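Local coordinates for replication initiator A family protein (Staphylococcus aureus CA-347, PDB 4PT7) that probably initiates replication of staphylococcal multiresistance plasmids by binding the plasmid origin through a winged-helix N-terminal domain and assembling there, at residues P113-T116 against E117-Y121; V65-N68 against E69-M72; K30-N34 against D35-A39; V8-N11 against Y12-F16; L47-S50 against I51-S54. All coordinates share one frame; numbering follows the deposited sequence.

Contact 1: P113-T116 against E117-Y121; sequences PIVT and ERDIY
Thr116 and Asp119 hold each other by backbone and side chain where the loop after strand 107-110 turns into helix 117-126. The Asp119 carboxylate reaches back with one oxygen. Its OD2 takes the Thr116 N-H at 2.7 Å from N, in a nearly straight bond. The donor comes to the anti side of that oxygen and lies 19° out of the carboxylate plane. Asp119 gets there because its CG stands anti to its own carbonyl carbon (chi1 -64°), which turns the group back over the first turn. Thr116 OG1 sits between its backbone N and carbonyl carbon (chi1 70°) and faces the helix start. From there it accepts a weak bond from Asp119 N at 3.4 Å and gives a weak one to Asp119 OD2. The next bond is regular helix, Ile120 N to Thr116 O at 2.9 Å. Beside it the two apolar chains meet nearly at a right angle, with Val115 CG1 3.4 Å from Ile120 CD1. Val115 also packs on Lys13 of the second subunit, and Ile120 on Tyr12 of that subunit. Thr116 as N-cap with Asp119 three residues on is a classic capping box at a helix N-terminus.

Contact 2: V65-N68 against E69-M72; sequences VYSN and EKLM
Asn68, Tyr66 and Leu71 have the most surface covered where the loop enters helix 68-74. Asn68 does its work with the backbone. Its O accepts from Met72 N at 3.1 Å. Met72 CG is 3.3 Å from Asn68 O. Asn68 OD1 accepts a weak bond from Lys79 NZ. Tyr66 packs on the helix with its CB and ring atom CD2. Its CB lies 3.9 Å from Leu71 CG, and Tyr66 CD2 is 3.9 Å from Lys70 CG. Leu71 CD2 is also 3.9 Å from Tyr66 CB. Tyr66 OH bonds to Arg46. The Lys70 amine forms salt bridges with Glu73 and with Asp129 of the second subunit. Leu71 N donates to Ser67 O at 3.0 Å, and its CG also lies near Ser67 O. Ser67 is the N-cap. With chi1 at 60° its OG faces the first turn and accepts a weak bond from Lys70 N at 3.4 Å. It also gives a weak one to Glu69 OE2, whose chain bends back at chi2. Outside the turn, Asn68 and Leu71 pack on Leu82 of helix 79-91, and Met72 packs on Lys79 of the same helix. Trp55, in the loop after helix 34-52, meets the Tyr66 ring edge-to-face.

Contact 3: K30-N34 against D35-A39; sequences KNLTN and DMKIA
Thr33 and Met36 meet at the first turn of helix 34-52. Thr33 OG1 accepts from Met36 N at 3.3 Å, and Thr33 O accepts from Lys37 N at 3.1 Å. The hydroxyl is placed for this by a chi1 of 65°, between backbone N and carbonyl carbon. Met36 answers with its thioether. Its SD takes a weak but straight bond from Thr33 N at 3.5 Å (166°). Its methyl CE then rests on Thr33 CG2 at 3.5 Å. Leu32 CD2 touches Met36 SD at 3.8 Å. The extended Lys37 chain passes across Leu32, and its CE lies 3.9 Å from Leu32 CB. A water joins Lys37 NZ to Leu32 O, and Lys37 NZ also bonds to Phe23 O. One residue on, Asn34 O accepts from Ile38 N at 2.9 Å. Farther out, Met36 packs on Lys84 and Leu89 of helix 79-91, and Asp35 forms a salt bridge with Lys81. Asn34 packs on Ile38 of the second subunit, and Ile38 on Asn34 of that subunit. Thr33 as N-cap and Met36 three residues on make a capping box, here with a sulfur in the acceptor place.

Contact 4: V8-N11 against Y12-F16; sequences VQEN and YKERF
Asn11 OD1 is gripped by two nitrogens of Arg15. NH2 donates to Asn11 OD1 from 2.7 Å, and Arg15 NE from 3.0 Å. Using NE and NH2, the grip is side-on, and the oxygen lies in the guanidinium plane. The amide is turned 68° against that plane. Asn11 CG, anti to its backbone N (chi1 -171°), and an arginine chain extended from CG to NE bring the two ends together. The guanidinium also lies over part of the Tyr12 ring: Tyr12 CE1 stands 3.4 Å above the guanidinium plane, near its rim. Arg15 forms a salt bridge with Glu127 of the second subunit, and Tyr12 OH bonds to Glu124 of that subunit. Residues 8-13 form a short helix that ends here; Glu14 is the first to leave helical geometry. Tyr12 N still bonds to Val8 O at 2.9 Å, while both bonds from Glu14 N, to Glu10 O and Asn11 O, are weak. A water links Asn11 O to Glu14 O, weakly at the latter. Glu10 and Glu14 run side by side, with Glu10 OE2 3.6 Å from Glu14 OE1. This like-charge pair is probably eased by salt bridges to Lys112 and Arg44 of the second subunit.

Contact 5: L47-S50 against I51-S54; sequences LNLS and IKNS
Asn53 N donates to Leu49 O at 2.9 Å, the shortest hydrogen bond between 47-50 and 51-54. The same N-H also gives a weak bond to Ser50 O. Just before it, Ile51 N reaches Leu47 O at 3.2 Å, and Lys52 N makes a long, weak bond to Asn48 O at 3.4 Å. These bonds belong to the end of helix 34-52. Asn53 is the first residue to leave helical geometry, and Ser54 has a positive phi of 60°. Ser54 N turns back to Ile51 O at 2.8 Å, and Trp55 N reaches Ser50 O. Together they form a Schellman motif, with Ser54 as its C-prime residue. The side chains lie along this frame. Asn53 keeps CG anti to its carbonyl carbon (chi1 -63°), which folds the amide back beside Leu49 O, 3.2 Å from CG. Its OD1 is held elsewhere, by the backbone N of Glu131 of the second subunit. Ser50 OG bonds to Tyr63 O. The Lys52 chain is fully extended and crosses Asn48 obliquely; Lys52 NZ is 3.9 Å from Asn48 OD1, beyond a hydrogen bond. Ile51 CG1 touches Leu47 O at 3.5 Å. Leu49 CD2 approaches Lys52 CD at 4.4 Å. Farther out, Leu47 packs on Ile62, while Leu49 packs on Glu127 and Lys52 on Val130, both of the second subunit.

Overall arrangement
Along the chain the order is contact 4, contact 3, contact 5, contact 2, contact 1. Contacts 3 and 5 mark the start and end of helix 34-52, with centres 24 Å apart on opposite sides of the chain's centre. Contact 2 opens the next helix, 68-74. It touches contact 5 through Tyr66, which packs on Leu49 and Asn53. All three lie within the RepA N-terminal region. Contacts 1 and 4 are near the two chain ends, about 31 Å apart between centres. Contact 1 of one subunit packs on contact 4 of the second: Val115 on Lys13 and Ile120 on Tyr12. Three contacts open helices and two close them, and all five also reach the second subunit.

Contact 1: P113-T116 against E117-Y121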
loop_
_atom_site.group_PDB
_atom_site.type_symbol
_atom_site.label_atom_id
_atom_site.label_comp_id
_atom_site.label_asym_id
_atom_site.label_seq_id
_atom_site.Cartn_x
_atom_site.Cartn_y
_atom_site.Cartn_z
ATOM N N PRO B 113 22.765 -8.373 -7.566
ATOM C CA PRO B 113 22.207 -8.972 -8.772
ATOM C C PRO B 113 23.252 -9.680 -9.620
ATOM O O PRO B 113 24.454 -9.570 -9.377
ATOM C CB PRO B 113 21.603 -7.780 -9.492
ATOM C CG PRO B 113 22.520 -6.664 -9.107
ATOM C CD PRO B 113 22.680 -6.906 -7.630
ATOM N N ILE B 114 22.765 -10.417 -10.609
ATOM C CA ILE B 114 23.601 -11.158 -11.537
ATOM C C ILE B 114 23.640 -10.376 -12.841
ATOM O O ILE B 114 22.646 -9.763 -13.238
ATOM C CB ILE B 114 23.006 -12.562 -11.824
ATOM C CG1 ILE B 114 23.030 -13.414 -10.555
ATOM C CG2 ILE B 114 23.785 -13.248 -12.936
ATOM C CD1 ILE B 114 24.423 -13.639 -9.993
ATOM N N VAL B 115 24.788 -10.389 -13.505
ATOM C CA VAL B 115 24.929 -9.690 -14.773
ATOM C C VAL B 115 25.505 -10.645 -15.812
ATOM O O VAL B 115 26.541 -11.269 -15.584
ATOM C CB VAL B 115 25.868 -8.472 -14.641
ATOM C CG1 VAL B 115 25.881 -7.689 -15.937
ATOM C CG2 VAL B 115 25.406 -7.585 -13.498
ATOM N N THR B 116 24.827 -10.767 -16.948
ATOM C CA THR B 116 25.289 -11.651 -18.020
ATOM C C THR B 116 25.792 -10.808 -19.189
ATOM O O THR B 116 25.623 -9.579 -19.201
ATOM C CB THR B 116 24.153 -12.545 -18.561
ATOM O OG1 THR B 116 23.221 -11.732 -19.287
ATOM C CG2 THR B 116 23.426 -13.253 -17.421
ATOM N N GLU B 117 26.397 -11.475 -20.174
ATOM C CA GLU B 117 26.910 -10.795 -21.362
ATOM C C GLU B 117 25.804 -9.976 -22.006
ATOM O O GLU B 117 26.003 -8.818 -22.368
ATOM C CB GLU B 117 27.425 -11.795 -22.398
ATOM C CG GLU B 117 28.584 -12.660 -21.957
ATOM C CD GLU B 117 29.075 -13.549 -23.096
ATOM O OE1 GLU B 117 29.622 -13.002 -24.084
ATOM O OE2 GLU B 117 28.903 -14.788 -23.010
ATOM N N ARG B 118 24.633 -10.580 -22.158
ATOM C CA ARG B 118 23.527 -9.860 -22.765
ATOM C C ARG B 118 23.217 -8.589 -21.982
ATOM O O ARG B 118 22.927 -7.555 -22.576
ATOM C CB ARG B 118 22.276 -10.745 -22.856
ATOM C CG ARG B 118 22.442 -11.952 -23.763
ATOM C CD ARG B 118 21.114 -12.663 -24.048
ATOM N NE ARG B 118 20.218 -11.868 -24.889
ATOM C CZ ARG B 118 19.332 -10.983 -24.434
ATOM N NH1 ARG B 118 19.203 -10.766 -23.128
ATOM N NH2 ARG B 118 18.571 -10.311 -25.289
ATOM N N ASP B 119 23.279 -8.665 -20.653
ATOM C CA ASP B 119 23.015 -7.490 -19.824
ATOM C C ASP B 119 24.044 -6.411 -20.131
ATOM O O ASP B 119 23.690 -5.241 -20.322
ATOM C CB ASP B 119 23.077 -7.838 -18.330
ATOM C CG ASP B 119 22.004 -8.820 -17.912
ATOM O OD1 ASP B 119 20.844 -8.631 -18.323
ATOM O OD2 ASP B 119 22.322 -9.772 -17.168
ATOM N N ILE B 120 25.314 -6.815 -20.177
ATOM C CA ILE B 120 26.415 -5.908 -20.483
ATOM C C ILE B 120 26.120 -5.242 -21.826
ATOM O O ILE B 120 26.103 -4.013 -21.942
ATOM C CB ILE B 120 27.766 -6.664 -20.618
ATOM C CG1 ILE B 120 28.060 -7.466 -19.347
ATOM C CG2 ILE B 120 28.908 -5.668 -20.874
ATOM C CD1 ILE B 120 28.246 -6.627 -18.123
ATOM N N TYR B 121 25.888 -6.070 -22.837
ATOM C CA TYR B 121 25.597 -5.586 -24.179
ATOM C C TYR B 121 24.450 -4.581 -24.175
ATOM O O TYR B 121 24.582 -3.466 -24.693
ATOM C CB TYR B 121 25.246 -6.765 -25.093
ATOM C CG TYR B 121 24.830 -6.371 -26.496
ATOM C CD1 TYR B 121 25.779 -6.006 -27.454
ATOM C CD2 TYR B 121 23.484 -6.352 -26.863
ATOM C CE1 TYR B 121 25.393 -5.632 -28.747
ATOM C CE2 TYR B 121 23.087 -5.981 -28.143
ATOM C CZ TYR B 121 24.042 -5.622 -29.081
ATOM O OH TYR B 121 23.640 -5.250 -30.345
#

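Contact 2: V65-N68 against E69-M72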
loop_
_atom_site.group_PDB
_atom_site.type_symbol
_atom_site.label_atom_id
_atom_site.label_comp_id
_atom_site.label_asym_id
_atom_site.label_seq_id
_atom_site.Cartn_x
_atom_site.Cartn_y
_atom_site.Cartn_z
ATOM N N VAL B 65 17.918 -7.605 10.667
ATOM C CA VAL B 65 17.254 -8.270 11.780
ATOM C C VAL B 65 16.015 -7.447 12.109
ATOM O O VAL B 65 15.667 -7.268 13.272
ATOM C CB VAL B 65 18.143 -8.302 13.042
ATOM C CG1 VAL B 65 17.594 -9.310 14.028
ATOM C CG2 VAL B 65 19.568 -8.627 12.675
ATOM N N TYR B 66 15.361 -6.931 11.078
ATOM C CA TYR B 66 14.176 -6.108 11.279
ATOM C C TYR B 66 12.899 -6.944 11.399
ATOM O O TYR B 66 12.729 -7.953 10.704
ATOM C CB TYR B 66 14.033 -5.114 10.123
ATOM C CG TYR B 66 15.048 -3.984 10.112
ATOM C CD1 TYR B 66 15.842 -3.747 8.988
ATOM C CD2 TYR B 66 15.163 -3.111 11.188
ATOM C CE1 TYR B 66 16.714 -2.668 8.934
ATOM C CE2 TYR B 66 16.039 -2.019 11.144
ATOM C CZ TYR B 66 16.808 -1.807 10.010
ATOM O OH TYR B 66 17.658 -0.729 9.947
ATOM N N SER B 67 12.008 -6.527 12.290
ATOM C CA SER B 67 10.742 -7.235 12.462
ATOM C C SER B 67 9.837 -6.833 11.311
ATOM O O SER B 67 10.119 -5.862 10.601
ATOM C CB SER B 67 10.079 -6.858 13.794
ATOM O OG SER B 67 9.807 -5.469 13.864
ATOM N N ASN B 68 8.760 -7.585 11.120
ATOM C CA ASN B 68 7.812 -7.303 10.053
ATOM C C ASN B 68 7.214 -5.908 10.197
ATOM O O ASN B 68 6.930 -5.246 9.204
ATOM C CB ASN B 68 6.707 -8.355 10.059
ATOM C CG ASN B 68 7.165 -9.680 9.483
ATOM O OD1 ASN B 68 6.533 -10.717 9.695
ATOM N ND2 ASN B 68 8.260 -9.652 8.734
ATOM N N GLU B 69 7.028 -5.460 11.435
ATOM C CA GLU B 69 6.472 -4.136 11.688
ATOM C C GLU B 69 7.458 -3.072 11.209
ATOM O O GLU B 69 7.061 -2.050 10.647
ATOM C CB GLU B 69 6.216 -3.917 13.196
ATOM C CG GLU B 69 5.051 -4.702 13.811
ATOM C CD GLU B 69 5.404 -6.118 14.266
ATOM O OE1 GLU B 69 4.518 -6.770 14.856
ATOM O OE2 GLU B 69 6.542 -6.587 14.041
ATOM N N LYS B 70 8.742 -3.309 11.463
ATOM C CA LYS B 70 9.797 -2.371 11.078
ATOM C C LYS B 70 9.941 -2.275 9.565
ATOM O O LYS B 70 9.972 -1.187 9.009
ATOM C CB LYS B 70 11.138 -2.787 11.691
ATOM C CG LYS B 70 11.796 -1.705 12.531
ATOM C CD LYS B 70 11.919 -0.388 11.788
ATOM C CE LYS B 70 12.590 0.657 12.661
ATOM N NZ LYS B 70 12.622 2.007 12.049
ATOM N N LEU B 71 10.024 -3.426 8.906
ATOM C CA LEU B 71 10.145 -3.471 7.452
ATOM C C LEU B 71 8.976 -2.726 6.806
ATOM O O LEU B 71 9.180 -1.927 5.890
ATOM C CB LEU B 71 10.189 -4.929 6.968
ATOM C CG LEU B 71 11.472 -5.703 7.299
ATOM C CD1 LEU B 71 11.285 -7.197 7.032
ATOM C CD2 LEU B 71 12.621 -5.138 6.464
ATOM N N MET B 72 7.762 -2.974 7.295
ATOM C CA MET B 72 6.572 -2.307 6.760
ATOM C C MET B 72 6.737 -0.791 6.847
ATOM O O MET B 72 6.364 -0.055 5.938
ATOM C CB MET B 72 5.316 -2.751 7.523
ATOM C CG MET B 72 4.748 -4.084 7.035
ATOM S SD MET B 72 3.369 -4.700 8.051
ATOM C CE MET B 72 2.352 -3.221 8.178
#

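Contact 3: K30-N34 against D35-A39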
loop_
_atom_site.group_PDB
_atom_site.type_symbol
_atom_site.label_atom_id
_atom_site.label_comp_id
_atom_site.label_asym_id
_atom_site.label_seq_id
_atom_site.Cartn_x
_atom_site.Cartn_y
_atom_site.Cartn_z
ATOM N N LYS B 30 12.530 -9.946 -15.218
ATOM C CA LYS B 30 11.301 -9.471 -15.830
ATOM C C LYS B 30 10.096 -9.713 -14.914
ATOM O O LYS B 30 9.052 -9.092 -15.090
ATOM C CB LYS B 30 11.089 -10.154 -17.189
ATOM C CG LYS B 30 10.852 -11.661 -17.106
ATOM C CD LYS B 30 10.721 -12.284 -18.495
ATOM C CE LYS B 30 10.251 -13.743 -18.416
ATOM N NZ LYS B 30 11.155 -14.640 -17.631
ATOM N N ASN B 31 10.246 -10.601 -13.932
ATOM C CA ASN B 31 9.162 -10.903 -12.996
ATOM C C ASN B 31 9.059 -9.894 -11.851
ATOM O O ASN B 31 8.067 -9.878 -11.119
ATOM C CB ASN B 31 9.346 -12.311 -12.420
ATOM C CG ASN B 31 9.141 -13.400 -13.471
ATOM O OD1 ASN B 31 9.857 -14.430 -13.419
ATOM N ND2 ASN B 31 8.260 -13.223 -14.348
ATOM N N LEU B 32 10.077 -9.053 -11.695
ATOM C CA LEU B 32 10.065 -8.062 -10.631
ATOM C C LEU B 32 9.074 -6.948 -10.940
ATOM O O LEU B 32 8.980 -6.474 -12.072
ATOM C CB LEU B 32 11.460 -7.441 -10.428
ATOM C CG LEU B 32 12.608 -8.315 -9.913
ATOM C CD1 LEU B 32 13.831 -7.429 -9.675
ATOM C CD2 LEU B 32 12.209 -9.016 -8.614
ATOM N N THR B 33 8.334 -6.536 -9.921
ATOM C CA THR B 33 7.372 -5.459 -10.065
ATOM C C THR B 33 8.104 -4.179 -9.662
ATOM O O THR B 33 9.188 -4.233 -9.084
ATOM C CB THR B 33 6.184 -5.657 -9.114
ATOM O OG1 THR B 33 6.645 -5.569 -7.759
ATOM C CG2 THR B 33 5.552 -7.031 -9.335
ATOM N N ASN B 34 7.519 -3.027 -9.957
ATOM C CA ASN B 34 8.164 -1.785 -9.582
ATOM C C ASN B 34 8.346 -1.711 -8.073
ATOM O O ASN B 34 9.357 -1.189 -7.598
ATOM C CB ASN B 34 7.357 -0.578 -10.076
ATOM C CG ASN B 34 7.400 -0.423 -11.591
ATOM O OD1 ASN B 34 8.377 -0.798 -12.240
ATOM N ND2 ASN B 34 6.347 0.155 -12.156
ATOM N N ASP B 35 7.384 -2.232 -7.313
ATOM C CA ASP B 35 7.499 -2.189 -5.862
ATOM C C ASP B 35 8.694 -2.988 -5.352
ATOM O O ASP B 35 9.325 -2.616 -4.358
ATOM C CB ASP B 35 6.207 -2.675 -5.195
ATOM C CG ASP B 35 5.141 -1.593 -5.145
ATOM O OD1 ASP B 35 5.491 -0.431 -4.843
ATOM O OD2 ASP B 35 3.961 -1.901 -5.403
ATOM N N MET B 36 8.992 -4.089 -6.036
ATOM C CA MET B 36 10.116 -4.945 -5.687
ATOM C C MET B 36 11.442 -4.249 -6.007
ATOM O O MET B 36 12.398 -4.320 -5.228
ATOM C CB MET B 36 10.050 -6.251 -6.482
ATOM C CG MET B 36 9.035 -7.276 -5.967
ATOM S SD MET B 36 8.717 -8.598 -7.148
ATOM C CE MET B 36 6.989 -8.970 -6.797
ATOM N N LYS B 37 11.507 -3.608 -7.171
ATOM C CA LYS B 37 12.724 -2.915 -7.573
ATOM C C LYS B 37 13.006 -1.765 -6.609
ATOM O O LYS B 37 14.136 -1.559 -6.184
ATOM C CB LYS B 37 12.587 -2.392 -9.007
ATOM C CG LYS B 37 12.523 -3.509 -10.044
ATOM C CD LYS B 37 12.258 -2.969 -11.440
ATOM C CE LYS B 37 11.957 -4.123 -12.388
ATOM N NZ LYS B 37 11.620 -3.660 -13.751
ATOM N N ILE B 38 11.968 -1.014 -6.265
ATOM C CA ILE B 38 12.117 0.103 -5.349
ATOM C C ILE B 38 12.476 -0.400 -3.946
ATOM O O ILE B 38 13.434 0.087 -3.338
ATOM C CB ILE B 38 10.827 0.955 -5.348
ATOM C CG1 ILE B 38 10.737 1.712 -6.679
ATOM C CG2 ILE B 38 10.810 1.914 -4.171
ATOM C CD1 ILE B 38 9.433 2.434 -6.913
ATOM N N ALA B 39 11.734 -1.389 -3.453
ATOM C CA ALA B 39 12.009 -1.951 -2.136
ATOM C C ALA B 39 13.471 -2.404 -2.068
ATOM O O ALA B 39 14.153 -2.173 -1.070
ATOM C CB ALA B 39 11.087 -3.139 -1.861
HETATM O O HOH W 1 10.882 -6.296 -14.478
#

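Contact 4: V8-N11 against Y12-F16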
loop_
_atom_site.group_PDB
_atom_site.type_symbol
_atom_site.label_atom_id
_atom_site.label_comp_id
_atom_site.label_asym_id
_atom_site.label_seq_id
_atom_site.Cartn_x
_atom_site.Cartn_y
_atom_site.Cartn_z
ATOM N N VAL B 8 22.299 23.112 2.154
ATOM C CA VAL B 8 21.670 21.901 2.670
ATOM C C VAL B 8 20.589 21.411 1.711
ATOM O O VAL B 8 20.365 20.207 1.588
ATOM C CB VAL B 8 21.040 22.123 4.062
ATOM C CG1 VAL B 8 22.128 22.218 5.113
ATOM C CG2 VAL B 8 20.199 23.393 4.059
ATOM N N GLN B 9 19.929 22.346 1.029
ATOM C CA GLN B 9 18.879 21.999 0.070
ATOM C C GLN B 9 19.450 21.068 -0.998
ATOM O O GLN B 9 18.938 19.973 -1.230
ATOM C CB GLN B 9 18.337 23.252 -0.626
ATOM C CG GLN B 9 17.627 24.275 0.269
ATOM C CD GLN B 9 18.576 25.029 1.195
ATOM O OE1 GLN B 9 19.666 25.451 0.739
ATOM N NE2 GLN B 9 18.222 25.208 2.381
ATOM N N GLU B 10 20.521 21.517 -1.639
ATOM C CA GLU B 10 21.174 20.745 -2.686
ATOM C C GLU B 10 21.659 19.415 -2.123
ATOM O O GLU B 10 21.488 18.372 -2.750
ATOM C CB GLU B 10 22.342 21.555 -3.272
ATOM C CG GLU B 10 22.837 21.095 -4.639
ATOM C CD GLU B 10 21.737 21.127 -5.711
ATOM O OE1 GLU B 10 20.962 22.121 -5.765
ATOM O OE2 GLU B 10 21.659 20.157 -6.502
ATOM N N ASN B 11 22.232 19.440 -0.925
ATOM C CA ASN B 11 22.720 18.212 -0.332
ATOM C C ASN B 11 21.620 17.161 -0.152
ATOM O O ASN B 11 21.800 15.999 -0.519
ATOM C CB ASN B 11 23.381 18.495 1.005
ATOM C CG ASN B 11 24.086 17.277 1.554
ATOM O OD1 ASN B 11 23.447 16.316 1.978
ATOM N ND2 ASN B 11 25.412 17.296 1.523
ATOM N N TYR B 12 20.482 17.562 0.408
ATOM C CA TYR B 12 19.375 16.629 0.623
ATOM C C TYR B 12 18.671 16.316 -0.694
ATOM O O TYR B 12 18.047 15.281 -0.860
ATOM C CB TYR B 12 18.397 17.210 1.652
ATOM C CG TYR B 12 18.849 16.984 3.082
ATOM C CD1 TYR B 12 18.663 15.749 3.701
ATOM C CD2 TYR B 12 19.488 17.991 3.805
ATOM C CE1 TYR B 12 19.100 15.515 5.007
ATOM C CE2 TYR B 12 19.932 17.769 5.118
ATOM C CZ TYR B 12 19.732 16.529 5.711
ATOM O OH TYR B 12 20.144 16.304 7.010
ATOM N N LYS B 13 18.817 17.220 -1.645
ATOM C CA LYS B 13 18.235 17.057 -2.963
ATOM C C LYS B 13 19.042 15.999 -3.720
ATOM O O LYS B 13 18.509 15.301 -4.588
ATOM C CB LYS B 13 18.298 18.398 -3.694
ATOM C CG LYS B 13 17.380 18.542 -4.867
ATOM C CD LYS B 13 17.424 19.993 -5.375
ATOM C CE LYS B 13 16.952 20.985 -4.316
ATOM N NZ LYS B 13 16.862 22.392 -4.827
ATOM N N GLU B 14 20.323 15.870 -3.379
ATOM C CA GLU B 14 21.180 14.904 -4.049
ATOM C C GLU B 14 21.331 13.576 -3.309
ATOM O O GLU B 14 22.395 12.966 -3.323
ATOM C CB GLU B 14 22.556 15.519 -4.324
ATOM C CG GLU B 14 22.543 16.638 -5.369
ATOM C CD GLU B 14 22.211 16.145 -6.777
ATOM O OE1 GLU B 14 21.268 16.689 -7.394
ATOM O OE2 GLU B 14 22.897 15.220 -7.270
ATOM N N ARG B 15 20.256 13.135 -2.669
ATOM C CA ARG B 15 20.246 11.850 -1.973
ATOM C C ARG B 15 19.220 10.980 -2.695
ATOM O O ARG B 15 18.096 11.429 -2.969
ATOM C CB ARG B 15 19.879 12.048 -0.496
ATOM C CG ARG B 15 20.883 12.964 0.202
ATOM C CD ARG B 15 20.772 12.937 1.706
ATOM N NE ARG B 15 21.717 13.866 2.319
ATOM C CZ ARG B 15 21.979 13.900 3.620
ATOM N NH1 ARG B 15 21.365 13.056 4.434
ATOM N NH2 ARG B 15 22.844 14.779 4.109
ATOM N N PHE B 16 19.599 9.749 -3.020
ATOM C CA PHE B 16 18.690 8.882 -3.753
ATOM C C PHE B 16 18.714 7.423 -3.318
ATOM O O PHE B 16 19.532 7.006 -2.499
ATOM C CB PHE B 16 19.000 8.905 -5.271
ATOM C CG PHE B 16 19.638 10.184 -5.772
ATOM C CD1 PHE B 16 20.963 10.476 -5.470
ATOM C CD2 PHE B 16 18.922 11.083 -6.569
ATOM C CE1 PHE B 16 21.575 11.645 -5.949
ATOM C CE2 PHE B 16 19.524 12.258 -7.054
ATOM C CZ PHE B 16 20.857 12.535 -6.740
HETATM O O HOH W 2 24.037 14.640 -1.227
#

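Contact 5: L47-S50 against I51-S54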
loop_
_atom_site.group_PDB
_atom_site.type_symbol
_atom_site.label_atom_id
_atom_site.label_comp_id
_atom_site.label_asym_id
_atom_site.label_seq_id
_atom_site.Cartn_x
_atom_site.Cartn_y
_atom_site.Cartn_z
ATOM N N LEU B 47 21.683 -0.941 4.209
ATOM C CA LEU B 47 22.910 -1.666 4.529
ATOM C C LEU B 47 23.836 -0.819 5.391
ATOM O O LEU B 47 24.590 -1.349 6.209
ATOM C CB LEU B 47 23.635 -2.070 3.243
ATOM C CG LEU B 47 22.926 -3.116 2.380
ATOM C CD1 LEU B 47 23.647 -3.296 1.042
ATOM C CD2 LEU B 47 22.871 -4.414 3.146
ATOM N N ASN B 48 23.774 0.495 5.199
ATOM C CA ASN B 48 24.600 1.425 5.957
ATOM C C ASN B 48 24.256 1.323 7.438
ATOM O O ASN B 48 25.137 1.353 8.299
ATOM C CB ASN B 48 24.354 2.858 5.479
ATOM C CG ASN B 48 25.073 3.885 6.330
ATOM O OD1 ASN B 48 24.518 4.945 6.648
ATOM N ND2 ASN B 48 26.317 3.581 6.705
ATOM N N LEU B 49 22.963 1.221 7.724
ATOM C CA LEU B 49 22.495 1.112 9.092
ATOM C C LEU B 49 22.802 -0.260 9.684
ATOM O O LEU B 49 23.092 -0.364 10.873
ATOM C CB LEU B 49 20.993 1.400 9.165
ATOM C CG LEU B 49 20.599 2.826 8.768
ATOM C CD1 LEU B 49 19.098 3.013 8.921
ATOM C CD2 LEU B 49 21.356 3.825 9.639
ATOM N N SER B 50 22.748 -1.312 8.868
ATOM C CA SER B 50 23.060 -2.640 9.391
ATOM C C SER B 50 24.471 -2.649 9.950
ATOM O O SER B 50 24.722 -3.227 11.003
ATOM C CB SER B 50 22.950 -3.712 8.313
ATOM O OG SER B 50 21.605 -3.934 7.932
ATOM N N ILE B 51 25.390 -2.001 9.244
ATOM C CA ILE B 51 26.769 -1.946 9.695
ATOM C C ILE B 51 26.843 -1.276 11.066
ATOM O O ILE B 51 27.474 -1.791 11.984
ATOM C CB ILE B 51 27.648 -1.181 8.687
ATOM C CG1 ILE B 51 27.774 -2.004 7.404
ATOM C CG2 ILE B 51 29.026 -0.897 9.287
ATOM C CD1 ILE B 51 28.417 -1.261 6.265
ATOM N N LYS B 52 26.185 -0.130 11.201
ATOM C CA LYS B 52 26.182 0.588 12.468
ATOM C C LYS B 52 25.555 -0.242 13.588
ATOM O O LYS B 52 25.928 -0.099 14.750
ATOM C CB LYS B 52 25.437 1.914 12.316
ATOM C CG LYS B 52 26.170 2.924 11.455
ATOM C CD LYS B 52 25.364 4.200 11.291
ATOM C CE LYS B 52 26.116 5.219 10.453
ATOM N NZ LYS B 52 25.290 6.436 10.201
ATOM N N ASN B 53 24.613 -1.111 13.234
ATOM C CA ASN B 53 23.959 -1.960 14.225
ATOM C C ASN B 53 24.772 -3.225 14.454
ATOM O O ASN B 53 24.322 -4.144 15.137
ATOM C CB ASN B 53 22.550 -2.356 13.769
ATOM C CG ASN B 53 21.634 -1.168 13.618
ATOM O OD1 ASN B 53 21.769 -0.174 14.330
ATOM N ND2 ASN B 53 20.679 -1.270 12.700
ATOM N N SER B 54 25.966 -3.268 13.871
ATOM C CA SER B 54 26.854 -4.419 13.992
ATOM C C SER B 54 26.219 -5.693 13.443
ATOM O O SER B 54 26.591 -6.798 13.839
ATOM C CB SER B 54 27.252 -4.634 15.458
ATOM O OG SER B 54 27.787 -3.447 16.018
#